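Local atomic coordinates of acetyl-CoA acetyltransferase A (Ascaris suum, PDB entry 6BJA), a protein that probably catalyses the reversible transfer of an acetyl group from one acetyl-CoA to the carbon of another, giving acetoacetyl-CoA and coenzyme A. Residues A[300-305]-A[389-394]. Residues are numbered along the deposited sequence; the frame is centred on the assembly and turned at random.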
loop_
_atom_site.group_PDB
_atom_site.type_symbol
_atom_site.label_atom_id
_atom_site.label_comp_id
_atom_site.label_asym_id
_atom_site.label_seq_id
_atom_site.Cartn_x
_atom_site.Cartn_y
_atom_site.Cartn_z
ATOM N N ALA A 300 -6.295 37.782 -16.220
ATOM C CA ALA A 300 -6.479 39.079 -16.838
ATOM C C ALA A 300 -7.937 39.258 -17.244
ATOM O O ALA A 300 -8.451 40.374 -17.213
ATOM C CB ALA A 300 -5.566 39.244 -18.056
ATOM N N LEU A 301 -8.609 38.164 -17.597
ATOM C CA LEU A 301 -10.025 38.235 -17.944
ATOM C C LEU A 301 -10.861 38.622 -16.729
ATOM O O LEU A 301 -11.749 39.470 -16.813
ATOM C CB LEU A 301 -10.503 36.903 -18.528
ATOM C CG LEU A 301 -11.840 36.935 -19.251
ATOM C CD1 LEU A 301 -11.789 37.878 -20.460
ATOM C CD2 LEU A 301 -12.191 35.511 -19.689
ATOM N N ALA A 302 -10.537 38.043 -15.579
ATOM C CA ALA A 302 -11.251 38.388 -14.364
ATOM C C ALA A 302 -11.022 39.852 -14.007
ATOM O O ALA A 302 -11.942 40.548 -13.585
ATOM C CB ALA A 302 -10.818 37.483 -13.228
ATOM N N VAL A 303 -9.788 40.321 -14.175
ATOM C CA VAL A 303 -9.455 41.706 -13.846
ATOM C C VAL A 303 -10.162 42.692 -14.789
ATOM O O VAL A 303 -10.635 43.732 -14.345
ATOM C CB VAL A 303 -7.934 41.923 -13.889
ATOM C CG1 VAL A 303 -7.578 43.423 -13.886
ATOM C CG2 VAL A 303 -7.290 41.202 -12.733
ATOM N N LYS A 304 -10.260 42.361 -16.073
ATOM C CA LYS A 304 -10.965 43.244 -17.005
ATOM C C LYS A 304 -12.408 43.452 -16.535
ATOM O O LYS A 304 -12.903 44.576 -16.509
ATOM C CB LYS A 304 -10.916 42.677 -18.428
ATOM C CG LYS A 304 -9.552 42.834 -19.045
ATOM C CD LYS A 304 -9.453 42.173 -20.413
ATOM C CE LYS A 304 -8.029 42.204 -20.895
ATOM N NZ LYS A 304 -7.515 43.602 -20.883
ATOM N N GLN A 305 -13.044 42.373 -16.090
ATOM C CA GLN A 305 -14.402 42.426 -15.558
ATOM C C GLN A 305 -14.443 43.243 -14.274
ATOM O O GLN A 305 -15.283 44.114 -14.100
ATOM C CB GLN A 305 -14.924 41.014 -15.308
ATOM C CG GLN A 305 -16.336 40.940 -14.750
ATOM C CD GLN A 305 -17.350 41.665 -15.612
ATOM O OE1 GLN A 305 -17.363 41.517 -16.837
ATOM N NE2 GLN A 305 -18.203 42.461 -14.977
ATOM N N ALA A 389 -10.318 31.772 -12.891
ATOM C CA ALA A 389 -9.572 32.718 -12.072
ATOM C C ALA A 389 -10.509 33.602 -11.274
ATOM O O ALA A 389 -11.672 33.825 -11.652
ATOM C CB ALA A 389 -8.645 33.581 -12.933
ATOM N N SER A 390 -9.985 34.079 -10.147
ATOM C CA SER A 390 -10.678 34.967 -9.229
ATOM C C SER A 390 -9.839 36.214 -9.029
ATOM O O SER A 390 -8.607 36.136 -9.057
ATOM C CB SER A 390 -10.917 34.279 -7.883
ATOM O OG SER A 390 -11.560 33.029 -8.063
ATOM N N ALA A 391 -10.498 37.356 -8.885
ATOM C CA ALA A 391 -9.797 38.613 -8.593
ATOM C C ALA A 391 -10.596 39.428 -7.588
ATOM O O ALA A 391 -11.837 39.355 -7.545
ATOM C CB ALA A 391 -9.562 39.406 -9.860
ATOM N N ILE A 392 -9.883 40.194 -6.764
ATOM C CA ILE A 392 -10.505 41.016 -5.740
ATOM C C ILE A 392 -9.855 42.397 -5.775
ATOM O O ILE A 392 -8.650 42.529 -5.988
ATOM C CB ILE A 392 -10.404 40.348 -4.318
ATOM C CG1 ILE A 392 -11.248 41.084 -3.282
ATOM C CG2 ILE A 392 -8.983 40.238 -3.866
ATOM C CD1 ILE A 392 -11.497 40.231 -2.018
ATOM N N LEU A 393 -10.696 43.414 -5.613
ATOM C CA LEU A 393 -10.270 44.803 -5.526
ATOM C C LEU A 393 -10.374 45.289 -4.092
ATOM O O LEU A 393 -11.443 45.183 -3.470
ATOM C CB LEU A 393 -11.140 45.667 -6.445
ATOM C CG LEU A 393 -10.926 47.181 -6.367
ATOM C CD1 LEU A 393 -9.579 47.554 -6.964
ATOM C CD2 LEU A 393 -12.078 47.891 -7.099
ATOM N N ILE A 394 -9.266 45.806 -3.566
ATOM C CA ILE A 394 -9.252 46.307 -2.203
ATOM C C ILE A 394 -8.688 47.708 -2.088
ATOM O O ILE A 394 -7.856 48.132 -2.893
ATOM C CB ILE A 394 -8.487 45.371 -1.278
ATOM C CG1 ILE A 394 -7.025 45.259 -1.644
ATOM C CG2 ILE A 394 -9.141 43.972 -1.267
ATOM C CD1 ILE A 394 -6.226 44.656 -0.507
#
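A302 and V303 of helix 298-310 rest on A389 and A391 of strand 388-396 in an apolar helix-on-sheet contact, buried in the C-terminal thiolase domain. No hydrogen bond joins the two segments; the packing is by van der Waals contact, mostly between methyl groups. The side chain of A302 points at the strand, and its CB settles between the two strand alanines, 4.5 Å from A389 CB and 4.1 Å from A391 CB. That same methyl also rests on the strand backbone, standing 4.1 Å from A389 O. Alanine suits all three places, because a single carbon lets the helix lie close to the strand: the axes approach to 7.2 Å, and the CA atoms of A302 and A391 are 6.0 Å apart. V303, one residue further along the helix, reaches in from the flank. Its CG1 stands anti to the backbone N (chi1 166°) and its CG2 anti to the carbonyl carbon, which leaves CG2 as the branch that meets A391 CB, at 4.1 Å. A branched apolar side chain suits this place, since V303 also packs on F333 and L337 of the neighbouring helix 327-337. The A391 methyl is thus touched by both helix residues. Alternation along the strand gives this face to A389 and A391, while S390 between them directs its side chain away from the helix. Helix and strand directions differ by 39°, and between these segments the contact is confined to 389-391; further along, L393 meets L306 and S310 of the same helix. A389 also lies close to C383, a predicted active-site residue. Within the mixed sheet, strand 388-396 is hydrogen-bonded through its backbone, antiparallel, to 280-289 on one side and to 377-384 on the other; A302 also touches A288 of 280-289.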